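Local atomic coordinates of latent form of PPO4 Tyrosinase (Agaricus bisporus var. bisporus H97, PDB entry 4OUA), a protein that hydroxylates monophenols and oxidises the resulting o-diphenols to o-quinones at a two-copper centre, the initial step of melanin synthesis. Residues 503-508 and 552-557; 426-431 and 449-454; 398-403 and 528-533; 217-222 and 375-380. One frame throughout, in Å; residues are numbered along the deposited sequence.

In the fold
Along the chain interaction 4 closes first. Interaction 3 then opens, encloses interaction 2 and crosses interaction 1. Interactions 1 and 2 have centres 13 Å apart and belong to one mixed sheet, where strands 428-433 and 503-509 are neighbours. Between interactions 2 and 4, Lys218 of helix 212-224, in the central tyrosinase domain, reaches Ser449 of strand 446-451 and packs on Ile450. Interactions 3 and 4 lie 16 Å apart, centre to centre, and both have helix 388-397 beside them. Interactions 1 and 3 are the most distant pair, about 36 Å between centres. Interactions 2 and 4 lie where the C-terminal part meets the copper-binding part; 1 and 3 lie in the C-terminal part.

Interaction 1 of 4, residues 503-508 and 552-557; sequences LSYKVV and LDLVTG
Around Tyr505, strand 503-509 pairs in parallel with the chain's last residues, a short, weakly bonded edge strand of the mixed sheet. Tyr505 sits in register with Leu554. Its backbone bonds to the residues on either side of that partner. Tyr505 N donates to Asp553 O (3.1 Å, N-H...O 142°). Val555 N donates to Tyr505 O at 3.3 Å. A third bond, Asp553 N to Leu503 O, is weak.

The Tyr505 side chain does most of the packing. A chi1 of 71° sets Tyr505 CG between the backbone N and the carbonyl carbon and lays one face of the ring over Leu554 CA. Leu552 CB is at the ring edge, 3.6 Å from Tyr505 CD2. Leu554 CD2 reaches across to Tyr505 CE1 at 3.4 Å. Leu503 and Leu552 run alongside each other in the same direction, with CG of the first 3.6 Å from CD1 of the second. The extended Lys506 chain runs out toward the terminal Gly557.

Strand 428-433 lies along the other side of strand 503-509 and is antiparallel to it. Ile521 and Val523 of strand 520-530 pack on Leu503, Tyr505 and Leu552.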
loop_
_atom_site.group_PDB
_atom_site.type_symbol
_atom_site.label_atom_id
_atom_site.label_comp_id
_atom_site.label_asym_id
_atom_site.label_seq_id
_atom_site.Cartn_x
_atom_site.Cartn_y
_atom_site.Cartn_z
ATOM N N LEU B 503 21.474 -5.702 -17.382
ATOM C CA LEU B 503 20.332 -5.737 -16.476
ATOM C C LEU B 503 20.314 -7.045 -15.694
ATOM O O LEU B 503 20.083 -8.113 -16.259
ATOM C CB LEU B 503 19.023 -5.569 -17.245
ATOM C CG LEU B 503 17.760 -5.891 -16.446
ATOM C CD1 LEU B 503 17.640 -4.969 -15.242
ATOM C CD2 LEU B 503 16.523 -5.803 -17.326
ATOM N N SER B 504 20.560 -6.955 -14.393
ATOM C CA SER B 504 20.581 -8.138 -13.542
ATOM C C SER B 504 19.672 -7.959 -12.334
ATOM O O SER B 504 19.440 -6.838 -11.882
ATOM C CB SER B 504 22.009 -8.445 -13.087
ATOM O OG SER B 504 22.586 -7.328 -12.435
ATOM N N TYR B 505 19.153 -9.068 -11.818
ATOM C CA TYR B 505 18.306 -9.020 -10.634
ATOM C C TYR B 505 18.884 -9.871 -9.510
ATOM O O TYR B 505 19.942 -10.483 -9.660
ATOM C CB TYR B 505 16.883 -9.470 -10.963
ATOM C CG TYR B 505 16.739 -10.949 -11.235
ATOM C CD1 TYR B 505 16.300 -11.816 -10.243
ATOM C CD2 TYR B 505 17.032 -11.478 -12.485
ATOM C CE1 TYR B 505 16.159 -13.168 -10.488
ATOM C CE2 TYR B 505 16.896 -12.827 -12.738
ATOM C CZ TYR B 505 16.459 -13.669 -11.737
ATOM O OH TYR B 505 16.321 -15.017 -11.981
ATOM N N LYS B 506 18.177 -9.913 -8.388
ATOM C CA LYS B 506 18.741 -10.462 -7.165
ATOM C C LYS B 506 17.646 -10.795 -6.155
ATOM O O LYS B 506 17.014 -9.897 -5.597
ATOM C CB LYS B 506 19.740 -9.462 -6.577
ATOM C CG LYS B 506 20.456 -9.912 -5.316
ATOM C CD LYS B 506 21.442 -8.846 -4.854
ATOM C CE LYS B 506 22.202 -9.252 -3.609
ATOM N NZ LYS B 506 23.149 -8.166 -3.227
ATOM N N VAL B 507 17.419 -12.085 -5.928
ATOM C CA VAL B 507 16.389 -12.523 -4.989
ATOM C C VAL B 507 16.983 -12.702 -3.595
ATOM O O VAL B 507 17.742 -13.639 -3.349
ATOM C CB VAL B 507 15.726 -13.840 -5.445
ATOM C CG1 VAL B 507 14.690 -14.299 -4.428
ATOM C CG2 VAL B 507 15.090 -13.666 -6.816
ATOM N N VAL B 508 16.631 -11.798 -2.684
ATOM C CA VAL B 508 17.237 -11.778 -1.358
ATOM C C VAL B 508 16.219 -11.859 -0.223
ATOM O O VAL B 508 15.181 -11.203 -0.255
ATOM C CB VAL B 508 18.086 -10.508 -1.160
ATOM C CG1 VAL B 508 17.301 -9.275 -1.577
ATOM C CG2 VAL B 508 18.543 -10.394 0.286
ATOM N N LEU B 552 17.822 -10.763 -18.272
ATOM C CA LEU B 552 18.045 -10.755 -16.832
ATOM C C LEU B 552 19.210 -11.657 -16.428
ATOM O O LEU B 552 19.362 -12.761 -16.952
ATOM C CB LEU B 552 16.773 -11.180 -16.092
ATOM C CG LEU B 552 15.629 -10.164 -16.024
ATOM C CD1 LEU B 552 16.076 -8.903 -15.298
ATOM C CD2 LEU B 552 15.104 -9.829 -17.411
ATOM N N ASP B 553 20.029 -11.180 -15.497
ATOM C CA ASP B 553 21.153 -11.959 -14.988
ATOM C C ASP B 553 20.989 -12.270 -13.506
ATOM O O ASP B 553 21.014 -11.372 -12.665
ATOM C CB ASP B 553 22.473 -11.221 -15.223
ATOM C CG ASP B 553 23.184 -11.681 -16.483
ATOM O OD1 ASP B 553 23.651 -10.817 -17.254
ATOM O OD2 ASP B 553 23.279 -12.909 -16.697
ATOM N N LEU B 554 20.824 -13.551 -13.194
ATOM C CA LEU B 554 20.675 -13.997 -11.815
ATOM C C LEU B 554 21.978 -13.808 -11.042
ATOM O O LEU B 554 23.023 -14.331 -11.425
ATOM C CB LEU B 554 20.236 -15.465 -11.777
ATOM C CG LEU B 554 19.803 -16.072 -10.439
ATOM C CD1 LEU B 554 20.999 -16.372 -9.545
ATOM C CD2 LEU B 554 18.800 -15.168 -9.734
ATOM N N VAL B 555 21.911 -13.053 -9.951
ATOM C CA VAL B 555 23.088 -12.797 -9.131
ATOM C C VAL B 555 22.945 -13.419 -7.746
ATOM O O VAL B 555 22.038 -13.075 -6.990
ATOM C CB VAL B 555 23.355 -11.289 -8.982
ATOM C CG1 VAL B 555 24.448 -11.042 -7.958
ATOM C CG2 VAL B 555 23.724 -10.681 -10.326
ATOM N N THR B 556 23.848 -14.340 -7.422
ATOM C CA THR B 556 23.848 -14.985 -6.116
ATOM C C THR B 556 25.007 -14.481 -5.263
ATOM O O THR B 556 26.112 -15.026 -5.312
ATOM C CB THR B 556 23.935 -16.516 -6.242
ATOM O OG1 THR B 556 22.816 -16.999 -6.995
ATOM C CG2 THR B 556 23.932 -17.165 -4.865
ATOM N N GLY B 557 24.750 -13.435 -4.484
ATOM C CA GLY B 557 25.770 -12.845 -3.637
ATOM C C GLY B 557 25.889 -11.345 -3.830
ATOM O O GLY B 557 24.903 -10.616 -3.720
#

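Interaction 2 of 4, residues 426-431 and 449-454; sequences SFAIIF and SINIFR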
loop_
_atom_site.group_PDB
_atom_site.type_symbol
_atom_site.label_atom_id
_atom_site.label_comp_id
_atom_site.label_asym_id
_atom_site.label_seq_id
_atom_site.Cartn_x
_atom_site.Cartn_y
_atom_site.Cartn_z
ATOM N N SER B 426 8.935 -13.895 3.917
ATOM C CA SER B 426 8.940 -12.685 3.105
ATOM C C SER B 426 10.287 -12.499 2.414
ATOM O O SER B 426 11.336 -12.772 2.999
ATOM C CB SER B 426 8.614 -11.460 3.962
ATOM O OG SER B 426 7.334 -11.579 4.563
ATOM N N PHE B 427 10.253 -12.037 1.168
ATOM C CA PHE B 427 11.476 -11.769 0.418
ATOM C C PHE B 427 11.273 -10.619 -0.565
ATOM O O PHE B 427 10.167 -10.092 -0.698
ATOM C CB PHE B 427 11.942 -13.024 -0.327
ATOM C CG PHE B 427 11.015 -13.460 -1.425
ATOM C CD1 PHE B 427 11.234 -13.063 -2.734
ATOM C CD2 PHE B 427 9.927 -14.270 -1.150
ATOM C CE1 PHE B 427 10.382 -13.463 -3.747
ATOM C CE2 PHE B 427 9.073 -14.672 -2.159
ATOM C CZ PHE B 427 9.302 -14.268 -3.460
ATOM N N ALA B 428 12.347 -10.236 -1.247
ATOM C CA ALA B 428 12.291 -9.152 -2.221
ATOM C C ALA B 428 13.176 -9.449 -3.424
ATOM O O ALA B 428 14.188 -10.140 -3.304
ATOM C CB ALA B 428 12.700 -7.839 -1.577
ATOM N N ILE B 429 12.790 -8.926 -4.583
ATOM C CA ILE B 429 13.575 -9.109 -5.798
ATOM C C ILE B 429 14.139 -7.773 -6.270
ATOM O O ILE B 429 13.393 -6.870 -6.642
ATOM C CB ILE B 429 12.739 -9.742 -6.924
ATOM C CG1 ILE B 429 11.832 -10.839 -6.362
ATOM C CG2 ILE B 429 13.649 -10.290 -8.013
ATOM C CD1 ILE B 429 10.885 -11.431 -7.384
ATOM N N ILE B 430 15.463 -7.656 -6.252
ATOM C CA ILE B 430 16.133 -6.401 -6.574
ATOM C C ILE B 430 16.593 -6.360 -8.028
ATOM O O ILE B 430 17.237 -7.290 -8.506
ATOM C CB ILE B 430 17.352 -6.170 -5.660
ATOM C CG1 ILE B 430 16.991 -6.458 -4.201
ATOM C CG2 ILE B 430 17.890 -4.757 -5.830
ATOM C CD1 ILE B 430 15.805 -5.669 -3.696
ATOM N N PHE B 431 16.264 -5.277 -8.725
ATOM C CA PHE B 431 16.670 -5.105 -10.117
ATOM C C PHE B 431 17.597 -3.905 -10.268
ATOM O O PHE B 431 17.332 -2.834 -9.722
ATOM C CB PHE B 431 15.447 -4.935 -11.023
ATOM C CG PHE B 431 14.474 -6.076 -10.949
ATOM C CD1 PHE B 431 14.574 -7.147 -11.821
ATOM C CD2 PHE B 431 13.458 -6.077 -10.009
ATOM C CE1 PHE B 431 13.679 -8.198 -11.755
ATOM C CE2 PHE B 431 12.561 -7.125 -9.938
ATOM C CZ PHE B 431 12.672 -8.186 -10.812
ATOM N N SER B 449 12.241 -2.641 -7.243
ATOM C CA SER B 449 12.142 -3.893 -6.504
ATOM C C SER B 449 10.709 -4.410 -6.439
ATOM O O SER B 449 9.753 -3.642 -6.545
ATOM C CB SER B 449 12.694 -3.722 -5.086
ATOM O OG SER B 449 11.932 -2.782 -4.348
ATOM N N ILE B 450 10.574 -5.719 -6.272
ATOM C CA ILE B 450 9.277 -6.342 -6.049
ATOM C C ILE B 450 9.281 -7.009 -4.682
ATOM O O ILE B 450 10.029 -7.957 -4.444
ATOM C CB ILE B 450 8.939 -7.379 -7.132
ATOM C CG1 ILE B 450 8.870 -6.714 -8.508
ATOM C CG2 ILE B 450 7.627 -8.074 -6.807
ATOM C CD1 ILE B 450 8.530 -7.668 -9.632
ATOM N N ASN B 451 8.443 -6.507 -3.783
ATOM C CA ASN B 451 8.467 -6.941 -2.395
ATOM C C ASN B 451 7.313 -7.869 -2.038
ATOM O O ASN B 451 6.173 -7.649 -2.447
ATOM C CB ASN B 451 8.463 -5.721 -1.479
ATOM C CG ASN B 451 9.534 -4.718 -1.854
ATOM O OD1 ASN B 451 10.654 -4.763 -1.342
ATOM N ND2 ASN B 451 9.198 -3.810 -2.761
ATOM N N ILE B 452 7.617 -8.907 -1.266
ATOM C CA ILE B 452 6.618 -9.899 -0.889
ATOM C C ILE B 452 6.094 -9.672 0.527
ATOM O O ILE B 452 6.860 -9.697 1.492
ATOM C CB ILE B 452 7.186 -11.327 -0.981
ATOM C CG1 ILE B 452 7.961 -11.504 -2.288
ATOM C CG2 ILE B 452 6.071 -12.353 -0.850
ATOM C CD1 ILE B 452 7.202 -11.053 -3.508
ATOM N N PHE B 453 4.789 -9.453 0.643
ATOM C CA PHE B 453 4.156 -9.303 1.947
ATOM C C PHE B 453 3.390 -10.570 2.301
ATOM O O PHE B 453 2.292 -10.803 1.795
ATOM C CB PHE B 453 3.222 -8.093 1.960
ATOM C CG PHE B 453 2.680 -7.757 3.321
ATOM C CD1 PHE B 453 3.524 -7.683 4.420
ATOM C CD2 PHE B 453 1.331 -7.498 3.499
ATOM C CE1 PHE B 453 3.028 -7.367 5.675
ATOM C CE2 PHE B 453 0.828 -7.180 4.748
ATOM C CZ PHE B 453 1.679 -7.114 5.839
ATOM N N ARG B 454 3.983 -11.390 3.163
ATOM C CA ARG B 454 3.390 -12.663 3.560
ATOM C C ARG B 454 3.131 -12.718 5.060
ATOM O O ARG B 454 3.688 -11.930 5.826
ATOM C CB ARG B 454 4.293 -13.828 3.152
ATOM C CG ARG B 454 4.252 -14.156 1.672
ATOM C CD ARG B 454 2.956 -14.856 1.302
ATOM N NE ARG B 454 2.835 -16.145 1.977
ATOM C CZ ARG B 454 3.680 -17.155 1.800
ATOM N NH1 ARG B 454 4.710 -17.018 0.974
ATOM N NH2 ARG B 454 3.504 -18.298 2.450
#
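Three backbone hydrogen bonds join Phe427 and Ile429 to Ile450 and Ile452. Ile429 and Ile450 form an antiparallel hydrogen-bonded pair: Ile429 N to Ile450 O is 2.9 Å, and Ile450 N to Ile429 O is 3.1 Å. Each bond has an N-H...O angle of 159°. Further on, Ile452 N donates to Phe427 O at 2.9 Å. Ala428 with Asn451 and Ile430 with Ser449 are the non-hydrogen-bonded pairs.

This is a beta hairpin with a long connection, its strands at 176° to each other. It belongs to the C-terminal domain. Beyond its bonded part, Phe453 stacks on His254, a copper ligand. This is consistent with a residue that occupies the active-site entrance in the latent enzyme.

Apolar contacts lie on the Ile429 and Ile450 face. Phe427 CG lies between its backbone N and carbonyl carbon (chi1 67°), which brings a face of the ring against Ile452 CG1. Phe431 CE2 meets Ile450 CG1 obliquely, at 4.0 Å. On the other face, Ile430 CD1 rests on Ser449 CB at 3.9 Å.

Asn451 and Ser449, on that face, look toward the central domain. Asn451 ND2 bonds Asp252 and, weakly, Ser449 OG at 3.3 Å. Asn451 OD1 lies 3.7 Å from Ala428 CB. Ser449 OG also bonds Glu211. In the loop before strand 428-433, Ser426 OG bonds Thr267 O.

Interaction 3 of 4, residues 398-403 and 528-533; sequences GVTHDH and LHLPPG
A chi1 of 39° puts His403 CG between its own N and carbonyl carbon, and a chi2 of 85° turns the imidazole so that CE1 heads for the 528-533 backbone. There CE1 lies 3.0 Å from Pro531 O, which sits at the ring edge, near its plane. Leu530 O comes equally close to CE1 but obliquely. Both are approaches of a ring carbon to a carbonyl oxygen, and at this resolution their shortness carries little. The Leu530 and His403 side chains cross at about a right angle. Leu530 CB lies 3.9 Å from both His403 CE1 and His403 NE2.

The contact joins a surface loop to the end of a strand and the loop after it. Residues 398-403 lie in the loop between helix 388-397 and strand 407-419. Residues 528-533 are the end of strand 520-530 and the start of the connection to strand 538-548. Strands 407-419 and 520-530 are antiparallel neighbours, and Leu530 bonds Leu407 through the backbone. Beyond that bond the two chains meet through the His403 side chain.

Thr400 is more distant: its OG1 is 4.4 Å from Leu530 CD1. Its CG2 lies in plane at the edge of the His403 ring. The ring's ND1 makes a weak hydrogen bond to Glu405 O, and Phe396 of helix 388-397 packs on Leu530.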
loop_
_atom_site.group_PDB
_atom_site.type_symbol
_atom_site.label_atom_id
_atom_site.label_comp_id
_atom_site.label_asym_id
_atom_site.label_seq_id
_atom_site.Cartn_x
_atom_site.Cartn_y
_atom_site.Cartn_z
ATOM N N GLY B 398 2.212 11.171 -18.515
ATOM C CA GLY B 398 2.115 12.485 -17.904
ATOM C C GLY B 398 1.139 13.377 -18.648
ATOM O O GLY B 398 0.261 12.886 -19.358
ATOM N N VAL B 399 1.288 14.689 -18.486
ATOM C CA VAL B 399 0.453 15.643 -19.208
ATOM C C VAL B 399 0.751 15.569 -20.702
ATOM O O VAL B 399 1.906 15.655 -21.118
ATOM C CB VAL B 399 0.668 17.087 -18.710
ATOM C CG1 VAL B 399 2.146 17.447 -18.735
ATOM C CG2 VAL B 399 -0.145 18.063 -19.548
ATOM N N THR B 400 -0.295 15.398 -21.506
ATOM C CA THR B 400 -0.134 15.233 -22.948
ATOM C C THR B 400 -0.453 16.505 -23.727
ATOM O O THR B 400 -1.536 17.073 -23.586
ATOM C CB THR B 400 -1.026 14.102 -23.492
ATOM O OG1 THR B 400 -0.589 12.845 -22.965
ATOM C CG2 THR B 400 -0.957 14.060 -25.012
ATOM N N HIS B 401 0.490 16.942 -24.555
ATOM C CA HIS B 401 0.259 18.083 -25.433
ATOM C C HIS B 401 -0.498 17.635 -26.678
ATOM O O HIS B 401 -0.218 16.571 -27.233
ATOM C CB HIS B 401 1.580 18.748 -25.822
ATOM N N ASP B 402 -1.462 18.445 -27.106
ATOM C CA ASP B 402 -2.270 18.126 -28.277
ATOM C C ASP B 402 -1.394 17.933 -29.511
ATOM O O ASP B 402 -0.539 18.763 -29.818
ATOM C CB ASP B 402 -3.313 19.220 -28.522
ATOM C CG ASP B 402 -2.775 20.609 -28.249
ATOM O OD1 ASP B 402 -3.296 21.575 -28.846
ATOM O OD2 ASP B 402 -1.833 20.734 -27.438
ATOM N N HIS B 403 -1.612 16.822 -30.207
ATOM C CA HIS B 403 -0.754 16.427 -31.316
ATOM C C HIS B 403 -1.546 16.168 -32.594
ATOM O O HIS B 403 -2.659 15.645 -32.556
ATOM C CB HIS B 403 0.053 15.186 -30.930
ATOM C CG HIS B 403 -0.726 14.188 -30.129
ATOM N ND1 HIS B 403 -1.524 13.228 -30.709
ATOM C CD2 HIS B 403 -0.834 14.009 -28.792
ATOM C CE1 HIS B 403 -2.087 12.495 -29.764
ATOM N NE2 HIS B 403 -1.684 12.951 -28.589
ATOM N N LEU B 528 1.952 0.894 -27.423
ATOM C CA LEU B 528 0.966 1.905 -27.064
ATOM C C LEU B 528 0.942 3.020 -28.099
ATOM O O LEU B 528 1.979 3.376 -28.660
ATOM C CB LEU B 528 1.258 2.487 -25.681
ATOM C CG LEU B 528 1.185 1.541 -24.483
ATOM C CD1 LEU B 528 1.413 2.312 -23.195
ATOM C CD2 LEU B 528 -0.146 0.813 -24.443
ATOM N N HIS B 529 -0.243 3.569 -28.347
ATOM C CA HIS B 529 -0.374 4.653 -29.311
ATOM C C HIS B 529 -1.367 5.711 -28.835
ATOM O O HIS B 529 -2.283 5.424 -28.063
ATOM C CB HIS B 529 -0.782 4.105 -30.687
ATOM C CG HIS B 529 -2.153 3.501 -30.726
ATOM N ND1 HIS B 529 -3.268 4.217 -31.103
ATOM C CD2 HIS B 529 -2.585 2.250 -30.449
ATOM C CE1 HIS B 529 -4.331 3.434 -31.049
ATOM N NE2 HIS B 529 -3.943 2.233 -30.655
ATOM N N LEU B 530 -1.161 6.941 -29.294
ATOM C CA LEU B 530 -2.007 8.066 -28.918
ATOM C C LEU B 530 -2.589 8.752 -30.146
ATOM O O LEU B 530 -1.945 9.618 -30.735
ATOM C CB LEU B 530 -1.218 9.080 -28.086
ATOM C CG LEU B 530 -1.034 8.793 -26.595
ATOM C CD1 LEU B 530 -0.022 9.753 -25.990
ATOM C CD2 LEU B 530 -2.367 8.893 -25.867
ATOM N N PRO B 531 -3.809 8.357 -30.540
ATOM C CA PRO B 531 -4.533 8.998 -31.643
ATOM C C PRO B 531 -4.608 10.513 -31.475
ATOM O O PRO B 531 -4.638 10.997 -30.345
ATOM C CB PRO B 531 -5.921 8.364 -31.560
ATOM C CG PRO B 531 -5.664 7.010 -30.988
ATOM C CD PRO B 531 -4.533 7.189 -30.010
ATOM N N PRO B 532 -4.646 11.248 -32.597
ATOM C CA PRO B 532 -4.571 12.713 -32.678
ATOM C C PRO B 532 -5.417 13.460 -31.644
ATOM O O PRO B 532 -5.084 14.594 -31.299
ATOM C CB PRO B 532 -5.083 13.001 -34.091
ATOM C CG PRO B 532 -4.685 11.799 -34.869
ATOM C CD PRO B 532 -4.826 10.635 -33.925
ATOM N N GLY B 533 -6.485 12.839 -31.157
ATOM C CA GLY B 533 -7.390 13.512 -30.242
ATOM C C GLY B 533 -7.299 13.061 -28.796
ATOM O O GLY B 533 -7.492 13.859 -27.878
#

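Interaction 4 of 4, residues 217-222 and 375-380; sequences EKTYNM and RRYGIK
Tyr377 OH is gripped by two groups, Arg287 NH2 and Asp132 OD1, so the far end of a ring that meets Thr219 is held in place. Thr219 CG2 lies over one face of this ring, 4.4 Å from Tyr377 CD1. On the opposite face lies CG of the preceding Arg376.

Tyr220 makes the broadest contact from the helix side. Its CG is anti to the backbone N (chi1 179°), which lays the ring against the chain at Tyr377 and Gly378. Tyr220 CD1 is 3.9 Å from Gly378 CA and 4.1 Å from Tyr377 CB. The approach to the ring is oblique.

Here the chain leaves the C-terminal end of helix 364-376 and passes against the side of helix 212-224, part of the central tyrosinase domain. The contact is buried and consists of van der Waals packing. Helix 246-258, which carries copper ligands His250 and His254, lies beside the same helix: the side chains of Thr219 and His250 are about 9 Å apart.

At the other end, Ile379 CD1 approaches Glu217 OE2 at 4.3 Å. Glu217 OE1 forms a salt bridge with Arg480. Tyr220 OH bonds Asp374, in the last turn of helix 364-376.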
loop_
_atom_site.group_PDB
_atom_site.type_symbol
_atom_site.label_atom_id
_atom_site.label_comp_id
_atom_site.label_asym_id
_atom_site.label_seq_id
_atom_site.Cartn_x
_atom_site.Cartn_y
_atom_site.Cartn_z
ATOM N N GLU B 217 6.529 5.654 -10.115
ATOM C CA GLU B 217 6.086 5.027 -11.357
ATOM C C GLU B 217 5.055 3.942 -11.080
ATOM O O GLU B 217 4.015 3.887 -11.735
ATOM C CB GLU B 217 7.267 4.434 -12.129
ATOM C CG GLU B 217 7.940 5.401 -13.091
ATOM C CD GLU B 217 8.527 4.700 -14.305
ATOM O OE1 GLU B 217 9.721 4.333 -14.267
ATOM O OE2 GLU B 217 7.791 4.514 -15.299
ATOM N N LYS B 218 5.350 3.082 -10.110
ATOM C CA LYS B 218 4.445 1.998 -9.743
ATOM C C LYS B 218 3.061 2.522 -9.374
ATOM O O LYS B 218 2.045 1.944 -9.760
ATOM C CB LYS B 218 5.016 1.185 -8.579
ATOM C CG LYS B 218 6.159 0.255 -8.955
ATOM C CD LYS B 218 6.441 -0.731 -7.829
ATOM C CE LYS B 218 7.478 -1.764 -8.230
ATOM N NZ LYS B 218 7.596 -2.843 -7.208
ATOM N N THR B 219 3.030 3.623 -8.630
ATOM C CA THR B 219 1.776 4.209 -8.178
ATOM C C THR B 219 0.979 4.797 -9.338
ATOM O O THR B 219 -0.244 4.657 -9.397
ATOM C CB THR B 219 2.020 5.301 -7.125
ATOM O OG1 THR B 219 2.611 4.715 -5.961
ATOM C CG2 THR B 219 0.711 5.972 -6.738
ATOM N N TYR B 220 1.674 5.455 -10.260
ATOM C CA TYR B 220 1.025 6.053 -11.420
ATOM C C TYR B 220 0.380 4.993 -12.307
ATOM O O TYR B 220 -0.824 5.036 -12.564
ATOM C CB TYR B 220 2.028 6.874 -12.232
ATOM C CG TYR B 220 1.435 7.513 -13.468
ATOM C CD1 TYR B 220 0.754 8.722 -13.389
ATOM C CD2 TYR B 220 1.558 6.912 -14.712
ATOM C CE1 TYR B 220 0.211 9.310 -14.515
ATOM C CE2 TYR B 220 1.019 7.494 -15.845
ATOM C CZ TYR B 220 0.347 8.693 -15.739
ATOM O OH TYR B 220 -0.193 9.276 -16.862
ATOM N N ASN B 221 1.185 4.042 -12.769
ATOM C CA ASN B 221 0.698 2.982 -13.646
ATOM C C ASN B 221 -0.363 2.112 -12.981
ATOM O O ASN B 221 -1.202 1.517 -13.656
ATOM C CB ASN B 221 1.861 2.109 -14.117
ATOM C CG ASN B 221 2.796 2.844 -15.055
ATOM O OD1 ASN B 221 3.782 3.442 -14.624
ATOM N ND2 ASN B 221 2.491 2.805 -16.346
ATOM N N MET B 222 -0.319 2.043 -11.656
ATOM C CA MET B 222 -1.283 1.254 -10.899
ATOM C C MET B 222 -2.662 1.909 -10.917
ATOM O O MET B 222 -3.676 1.238 -11.107
ATOM C CB MET B 222 -0.794 1.063 -9.460
ATOM C CG MET B 222 -1.760 0.326 -8.544
ATOM S SD MET B 222 -3.013 1.400 -7.816
ATOM C CE MET B 222 -1.984 2.586 -6.956
ATOM N N ARG B 375 -0.219 15.311 -13.315
ATOM C CA ARG B 375 0.635 16.355 -12.756
ATOM C C ARG B 375 1.266 15.932 -11.434
ATOM O O ARG B 375 2.381 16.340 -11.109
ATOM C CB ARG B 375 -0.164 17.645 -12.563
ATOM C CG ARG B 375 -0.535 18.343 -13.861
ATOM C CD ARG B 375 -1.232 19.666 -13.599
ATOM N NE ARG B 375 -1.155 20.556 -14.754
ATOM C CZ ARG B 375 -2.040 20.576 -15.744
ATOM N NH1 ARG B 375 -3.078 19.752 -15.723
ATOM N NH2 ARG B 375 -1.888 21.419 -16.756
ATOM N N ARG B 376 0.549 15.108 -10.681
ATOM C CA ARG B 376 0.989 14.689 -9.355
ATOM C C ARG B 376 2.050 13.592 -9.411
ATOM O O ARG B 376 3.101 13.704 -8.781
ATOM C CB ARG B 376 -0.213 14.214 -8.537
ATOM C CG ARG B 376 0.121 13.676 -7.154
ATOM C CD ARG B 376 0.597 14.768 -6.215
ATOM N NE ARG B 376 0.394 14.399 -4.817
ATOM C CZ ARG B 376 0.793 15.134 -3.785
ATOM N NH1 ARG B 376 1.424 16.282 -3.991
ATOM N NH2 ARG B 376 0.565 14.720 -2.547
ATOM N N TYR B 377 1.774 12.535 -10.169
ATOM C CA TYR B 377 2.644 11.364 -10.184
ATOM C C TYR B 377 3.266 11.089 -11.553
ATOM O O TYR B 377 4.094 10.189 -11.692
ATOM C CB TYR B 377 1.865 10.128 -9.728
ATOM C CG TYR B 377 1.147 10.296 -8.408
ATOM C CD1 TYR B 377 1.834 10.208 -7.206
ATOM C CD2 TYR B 377 -0.222 10.527 -8.364
ATOM C CE1 TYR B 377 1.183 10.356 -5.998
ATOM C CE2 TYR B 377 -0.883 10.673 -7.159
ATOM C CZ TYR B 377 -0.175 10.588 -5.980
ATOM O OH TYR B 377 -0.823 10.736 -4.774
ATOM N N GLY B 378 2.868 11.861 -12.558
ATOM C CA GLY B 378 3.287 11.604 -13.925
ATOM C C GLY B 378 4.729 11.962 -14.235
ATOM O O GLY B 378 5.448 12.494 -13.389
ATOM N N ILE B 379 5.152 11.661 -15.459
ATOM C CA ILE B 379 6.487 12.013 -15.925
ATOM C C ILE B 379 6.462 13.357 -16.647
ATOM O O ILE B 379 5.690 13.554 -17.585
ATOM C CB ILE B 379 7.062 10.939 -16.867
ATOM C CG1 ILE B 379 7.169 9.597 -16.140
ATOM C CG2 ILE B 379 8.420 11.366 -17.402
ATOM C CD1 ILE B 379 7.730 8.481 -16.995
ATOM N N LYS B 380 7.308 14.281 -16.202
ATOM C CA LYS B 380 7.352 15.620 -16.781
ATOM C C LYS B 380 8.294 15.688 -17.979
ATOM O O LYS B 380 9.277 14.950 -18.051
ATOM C CB LYS B 380 7.779 16.641 -15.723
#